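Local coordinates for protein ribulose bisphosphate carboxylase small chain (Galdieria sulphuraria, PDB 4F0H) that probably helps assemble and stabilise the hexadecameric Rubisco that fixes carbon dioxide onto ribulose 1,5-bisphosphate, packing as the small subunit against the catalytic large chains, at residues M1-G6 with N39-R44; P107-I112 with Y123-Y128. One frame throughout, in Å; residues are numbered along the deposited sequence.

Contact 1 of 2, residues M1-G6 with N39-R44; sequences MRITQG and NDIHPR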
loop_
_atom_site.group_PDB
_atom_site.type_symbol
_atom_site.label_atom_id
_atom_site.label_comp_id
_atom_site.label_asym_id
_atom_site.label_seq_id
_atom_site.Cartn_x
_atom_site.Cartn_y
_atom_site.Cartn_z
ATOM N N MET B 1 4.060 -10.075 -49.446
ATOM C CA MET B 1 5.070 -10.664 -48.573
ATOM C C MET B 1 4.857 -12.140 -48.379
ATOM O O MET B 1 3.855 -12.703 -48.788
ATOM C CB MET B 1 5.116 -9.958 -47.227
ATOM C CG MET B 1 3.752 -9.858 -46.588
ATOM S SD MET B 1 3.550 -11.191 -45.408
ATOM C CE MET B 1 4.447 -10.437 -44.036
ATOM N N ARG B 2 5.844 -12.788 -47.797
ATOM C CA ARG B 2 5.784 -14.222 -47.590
ATOM C C ARG B 2 5.740 -14.450 -46.102
ATOM O O ARG B 2 6.615 -13.978 -45.355
ATOM C CB ARG B 2 7.010 -14.893 -48.159
ATOM C CG ARG B 2 7.136 -16.375 -47.739
ATOM C CD ARG B 2 8.271 -16.981 -48.593
ATOM N NE ARG B 2 8.410 -18.437 -48.536
ATOM C CZ ARG B 2 7.765 -19.357 -49.286
ATOM N NH1 ARG B 2 6.865 -19.022 -50.219
ATOM N NH2 ARG B 2 8.023 -20.653 -49.106
ATOM N N ILE B 3 4.713 -15.107 -45.646
ATOM C CA ILE B 3 4.566 -15.325 -44.207
ATOM C C ILE B 3 5.549 -16.431 -43.765
ATOM O O ILE B 3 5.567 -17.498 -44.384
ATOM C CB ILE B 3 3.151 -15.814 -43.908
ATOM C CG1 ILE B 3 2.183 -14.652 -44.017
ATOM C CG2 ILE B 3 3.115 -16.473 -42.536
ATOM C CD1 ILE B 3 2.518 -13.520 -43.190
ATOM N N THR B 4 6.358 -16.216 -42.712
ATOM C CA THR B 4 7.335 -17.251 -42.406
ATOM C C THR B 4 7.119 -18.001 -41.104
ATOM O O THR B 4 8.067 -18.393 -40.494
ATOM C CB THR B 4 8.764 -16.713 -42.463
ATOM O OG1 THR B 4 8.888 -15.607 -41.559
ATOM C CG2 THR B 4 9.112 -16.257 -43.891
ATOM N N GLN B 5 5.859 -18.178 -40.682
ATOM C CA GLN B 5 5.482 -19.249 -39.743
ATOM C C GLN B 5 5.829 -20.579 -40.424
ATOM O O GLN B 5 5.798 -20.637 -41.643
ATOM C CB GLN B 5 3.973 -19.216 -39.534
ATOM C CG GLN B 5 3.551 -18.036 -38.708
ATOM C CD GLN B 5 2.081 -17.861 -38.716
ATOM O OE1 GLN B 5 1.313 -18.826 -38.626
ATOM N NE2 GLN B 5 1.654 -16.616 -38.816
ATOM N N GLY B 6 6.132 -21.635 -39.669
ATOM C CA GLY B 6 6.348 -22.950 -40.273
ATOM C C GLY B 6 7.823 -23.318 -40.240
ATOM O O GLY B 6 8.671 -22.447 -40.299
ATOM N N ASN B 39 -7.449 -18.711 -42.789
ATOM C CA ASN B 39 -7.250 -17.490 -43.576
ATOM C C ASN B 39 -7.204 -16.230 -42.641
ATOM O O ASN B 39 -7.396 -15.134 -43.088
ATOM C CB ASN B 39 -8.278 -17.316 -44.762
ATOM C CG ASN B 39 -9.750 -17.185 -44.304
ATOM O OD1 ASN B 39 -10.041 -16.964 -43.150
ATOM N ND2 ASN B 39 -10.701 -17.432 -45.248
ATOM N N ASP B 40 -6.948 -16.411 -41.341
ATOM C CA ASP B 40 -6.470 -15.277 -40.518
ATOM C C ASP B 40 -5.021 -15.633 -40.156
ATOM O O ASP B 40 -4.780 -16.453 -39.260
ATOM C CB ASP B 40 -7.340 -15.104 -39.291
ATOM C CG ASP B 40 -6.740 -14.149 -38.274
ATOM O OD1 ASP B 40 -5.736 -13.495 -38.575
ATOM O OD2 ASP B 40 -7.290 -14.024 -37.178
ATOM N N ILE B 41 -4.068 -15.137 -40.937
ATOM C CA ILE B 41 -2.643 -15.564 -40.733
ATOM C C ILE B 41 -1.900 -14.861 -39.504
ATOM O O ILE B 41 -0.662 -14.871 -39.376
ATOM C CB ILE B 41 -1.877 -15.559 -42.083
ATOM C CG1 ILE B 41 -0.584 -16.389 -41.969
ATOM C CG2 ILE B 41 -1.634 -14.128 -42.561
ATOM C CD1 ILE B 41 -0.757 -17.852 -41.859
ATOM N N HIS B 42 -2.667 -14.229 -38.611
ATOM C CA HIS B 42 -2.055 -13.602 -37.424
ATOM C C HIS B 42 -1.208 -14.664 -36.697
ATOM O O HIS B 42 -1.639 -15.828 -36.509
ATOM C CB HIS B 42 -3.156 -13.100 -36.492
ATOM C CG HIS B 42 -2.673 -12.153 -35.431
ATOM N ND1 HIS B 42 -1.974 -12.572 -34.301
ATOM C CD2 HIS B 42 -2.767 -10.801 -35.341
ATOM C CE1 HIS B 42 -1.682 -11.509 -33.552
ATOM N NE2 HIS B 42 -2.164 -10.426 -34.158
ATOM N N PRO B 43 -0.029 -14.268 -36.264
ATOM C CA PRO B 43 0.863 -15.180 -35.547
ATOM C C PRO B 43 0.383 -15.608 -34.197
ATOM O O PRO B 43 0.973 -16.550 -33.636
ATOM C CB PRO B 43 2.131 -14.338 -35.317
ATOM C CG PRO B 43 1.677 -12.917 -35.418
ATOM C CD PRO B 43 0.589 -12.919 -36.454
ATOM N N ARG B 44 -0.650 -14.939 -33.650
ATOM C CA ARG B 44 -1.185 -15.386 -32.375
ATOM C C ARG B 44 -2.526 -16.113 -32.570
ATOM O O ARG B 44 -3.226 -16.297 -31.608
ATOM C CB ARG B 44 -1.389 -14.241 -31.392
ATOM C CG ARG B 44 -0.186 -13.284 -31.235
ATOM C CD ARG B 44 0.930 -13.828 -30.319
ATOM N NE ARG B 44 0.482 -14.146 -28.946
ATOM C CZ ARG B 44 0.424 -13.297 -27.917
ATOM N NH1 ARG B 44 0.792 -12.031 -28.035
ATOM N NH2 ARG B 44 0.004 -13.725 -26.735
HETATM O O HOH W 1 -0.953 -18.346 -37.070
#
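Ile41 meets both Ile3 and Gln5 where the N-terminal arm of the Rubisco small subunit lies along the loop that follows strand 32-38. No regular strand or helix takes part, and the two backbones stay apart, with the CA atoms of Ile3 and Ile41 8.0 Å from each other. The two isoleucine side chains lie alongside each other, pointing opposite ways; CG2 of Ile3 rests 3.7 Å from CG1 of Ile41, which chi1 (-163°) swings away from the backbone N and toward Ile3. Phe109 and Tyr79 pack on the same pair. Gln5, extended beyond CG, carries the polar half. Gln5 NE2 gives a bent bond (139° at the hydrogen) to Ile41 O at 3.0 Å, nearly in its own amide plane. NE2 also bonds to the backbone of a chain of another protein, so one amide tethers this loop and the partner chain together. A leucine in place of Gln5 would probably leave the carbonyl of Ile41 and that neighbouring backbone without their shared donor. A water lies within hydrogen-bonding distance of both Gln5 OE1 and His42 O, 2.8 and 2.7 Å away. On the loop side, Asp40 OD1 accepts from His42 N in an Asx turn, met from above the carboxylate plane.

Contact 2 of 2, residues P107-I112 with Y123-Y128; sequences PGFNLI and YSIQAY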
loop_
_atom_site.group_PDB
_atom_site.type_symbol
_atom_site.label_atom_id
_atom_site.label_comp_id
_atom_site.label_asym_id
_atom_site.label_seq_id
_atom_site.Cartn_x
_atom_site.Cartn_y
_atom_site.Cartn_z
ATOM N N PRO B 107 -1.000 -9.951 -48.801
ATOM C CA PRO B 107 -0.769 -8.513 -48.582
ATOM C C PRO B 107 -0.095 -8.163 -47.243
ATOM O O PRO B 107 0.503 -7.075 -47.142
ATOM C CB PRO B 107 -2.170 -7.925 -48.605
ATOM C CG PRO B 107 -2.992 -9.009 -47.994
ATOM C CD PRO B 107 -2.415 -10.287 -48.658
ATOM N N GLY B 108 -0.192 -9.044 -46.223
ATOM C CA GLY B 108 0.567 -8.798 -44.988
ATOM C C GLY B 108 -0.300 -8.138 -43.914
ATOM O O GLY B 108 -1.484 -8.447 -43.793
ATOM N N PHE B 109 0.308 -7.256 -43.119
ATOM C CA PHE B 109 -0.255 -6.833 -41.831
ATOM C C PHE B 109 -0.282 -5.352 -41.630
ATOM O O PHE B 109 0.640 -4.713 -41.999
ATOM C CB PHE B 109 0.540 -7.389 -40.655
ATOM C CG PHE B 109 0.413 -8.891 -40.497
ATOM C CD1 PHE B 109 1.360 -9.747 -41.041
ATOM C CD2 PHE B 109 -0.649 -9.433 -39.815
ATOM C CE1 PHE B 109 1.243 -11.144 -40.879
ATOM C CE2 PHE B 109 -0.756 -10.817 -39.658
ATOM C CZ PHE B 109 0.190 -11.673 -40.187
ATOM N N ASN B 110 -1.359 -4.828 -41.061
ATOM C CA ASN B 110 -1.402 -3.454 -40.631
ATOM C C ASN B 110 -0.803 -3.402 -39.234
ATOM O O ASN B 110 -1.072 -4.275 -38.455
ATOM C CB ASN B 110 -2.853 -2.904 -40.610
ATOM C CG ASN B 110 -2.885 -1.327 -40.463
ATOM O OD1 ASN B 110 -1.840 -0.618 -40.618
ATOM N ND2 ASN B 110 -4.044 -0.805 -40.164
ATOM N N LEU B 111 0.017 -2.390 -38.940
ATOM C CA LEU B 111 0.532 -2.163 -37.580
ATOM C C LEU B 111 -0.170 -0.926 -36.972
ATOM O O LEU B 111 -0.074 0.196 -37.517
ATOM C CB LEU B 111 2.068 -2.041 -37.552
ATOM C CG LEU B 111 2.740 -1.685 -36.224
ATOM C CD1 LEU B 111 2.757 -2.786 -35.308
ATOM C CD2 LEU B 111 4.214 -1.244 -36.477
ATOM N N ILE B 112 -0.852 -1.142 -35.836
ATOM C CA ILE B 112 -1.642 -0.099 -35.156
ATOM C C ILE B 112 -0.919 0.327 -33.872
ATOM O O ILE B 112 -0.461 -0.527 -33.132
ATOM C CB ILE B 112 -3.017 -0.623 -34.808
ATOM C CG1 ILE B 112 -3.721 -1.013 -36.126
ATOM C CG2 ILE B 112 -3.797 0.506 -34.116
ATOM C CD1 ILE B 112 -4.429 -2.190 -36.134
ATOM N N TYR B 123 0.478 -1.929 -29.121
ATOM C CA TYR B 123 0.482 -2.338 -30.545
ATOM C C TYR B 123 -0.555 -3.391 -30.802
ATOM O O TYR B 123 -0.731 -4.316 -29.973
ATOM C CB TYR B 123 1.807 -3.050 -30.878
ATOM C CG TYR B 123 2.998 -2.059 -30.879
ATOM C CD1 TYR B 123 3.650 -1.736 -29.683
ATOM C CD2 TYR B 123 3.422 -1.400 -32.062
ATOM C CE1 TYR B 123 4.745 -0.785 -29.673
ATOM C CE2 TYR B 123 4.541 -0.492 -32.049
ATOM C CZ TYR B 123 5.177 -0.200 -30.839
ATOM O OH TYR B 123 6.242 0.699 -30.726
ATOM N N SER B 124 -1.225 -3.258 -31.947
ATOM C CA SER B 124 -1.849 -4.403 -32.557
ATOM C C SER B 124 -1.317 -4.595 -33.996
ATOM O O SER B 124 -0.926 -3.669 -34.705
ATOM C CB SER B 124 -3.364 -4.286 -32.653
ATOM O OG SER B 124 -3.911 -3.519 -31.583
ATOM N N ILE B 125 -1.437 -5.831 -34.422
ATOM C CA ILE B 125 -1.147 -6.250 -35.746
ATOM C C ILE B 125 -2.422 -6.884 -36.274
ATOM O O ILE B 125 -3.042 -7.676 -35.588
ATOM C CB ILE B 125 0.017 -7.278 -35.594
ATOM C CG1 ILE B 125 1.350 -6.483 -35.456
ATOM C CG2 ILE B 125 0.062 -8.336 -36.699
ATOM C CD1 ILE B 125 2.458 -7.339 -34.803
ATOM N N GLN B 126 -2.789 -6.569 -37.508
ATOM C CA GLN B 126 -4.032 -7.076 -38.077
ATOM C C GLN B 126 -3.794 -7.450 -39.545
ATOM O O GLN B 126 -3.303 -6.649 -40.321
ATOM C CB GLN B 126 -5.100 -5.982 -38.079
ATOM C CG GLN B 126 -6.479 -6.483 -38.615
ATOM C CD GLN B 126 -7.367 -7.001 -37.475
ATOM O OE1 GLN B 126 -7.374 -6.373 -36.432
ATOM N NE2 GLN B 126 -8.100 -8.170 -37.654
ATOM N N ALA B 127 -4.086 -8.686 -39.922
ATOM C CA ALA B 127 -3.817 -9.048 -41.290
ATOM C C ALA B 127 -4.792 -8.301 -42.210
ATOM O O ALA B 127 -5.995 -8.254 -41.935
ATOM C CB ALA B 127 -3.935 -10.586 -41.484
ATOM N N TYR B 128 -4.301 -7.772 -43.331
ATOM C CA TYR B 128 -5.207 -7.044 -44.211
ATOM C C TYR B 128 -6.372 -7.878 -44.669
ATOM O O TYR B 128 -7.486 -7.399 -44.754
ATOM C CB TYR B 128 -4.422 -6.528 -45.430
ATOM C CG TYR B 128 -3.618 -5.345 -45.008
ATOM C CD1 TYR B 128 -2.216 -5.388 -44.964
ATOM C CD2 TYR B 128 -4.264 -4.195 -44.591
ATOM C CE1 TYR B 128 -1.494 -4.309 -44.555
ATOM C CE2 TYR B 128 -3.513 -3.073 -44.177
ATOM C CZ TYR B 128 -2.158 -3.142 -44.142
ATOM O OH TYR B 128 -1.432 -2.015 -43.739
#
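Gln126 O is approached by two groups of the facing strand: Asn110 N donates to it at 2.8 Å, and Phe109 CA adds a CA-H...O contact at 3.4 Å. Gln126 N returns a bond to Asn110 O, which closes one hydrogen-bonded pair of an antiparallel beta hairpin. Ile112 and Ser124 form the next such pair, where the bond from Ile112 N to Ser124 O is almost straight (175°). Beyond the strand end, Tyr128 N reaches Gly108 O at 2.9 Å and extends the ladder.

Phe109, Leu111, Ile125 and Ala127 share one face. With CG beside the backbone N (chi1 -69°), the Phe109 ring leans across the ladder, and its CD2 meets Ile125 CG2 at 3.4 Å. CE2 of the same ring packs on the methyl of Ala127. Farther along, Leu111 CD1 comes to the edge of the Tyr123 ring, 3.6 Å from CD2, while the Tyr123 hydroxyl bonds an acidic side chain of a chain of another protein.

Tyr128 lays its ring over the other strand: Asn110 N sits 3.5 Å above one face, offset toward the rim, and the Asn110 amide is turned only 20° from the ring plane. The Tyr128 hydroxyl bonds Thr130 O of a neighbouring small subunit, and Asn110 ND2 bonds Tyr131 OH of its own chain.

The hairpin of strands 109-115 and 121-127 forms a sheet separate from the one built on strands 32-38 and 79-86, and Phe109 packs on Ile3 of the N-terminal arm and on Ile41 of the loop after strand 32-38.

Overall arrangement
Both contacts are largely buried, but contact 1 lies about 8 Å from the chain's centre and contact 2 about 18 Å (centre to centre), out on the C-terminal hairpin. Loop meets loop in contact 1, with a modest 191 Å² buried and one direct side-chain-to-backbone hydrogen bond; contact 2 buries 661 Å² through a regular backbone ladder with apolar side chains on one face. They are in series along the sequence yet touch in space, their centres 11 Å apart. Phe109 of contact 2 packs into contact 1, its CE1 3.6 Å from Ile3 CD1, while His42 abuts the strand at Ile125. Both also reach neighbouring chains, among them another small subunit.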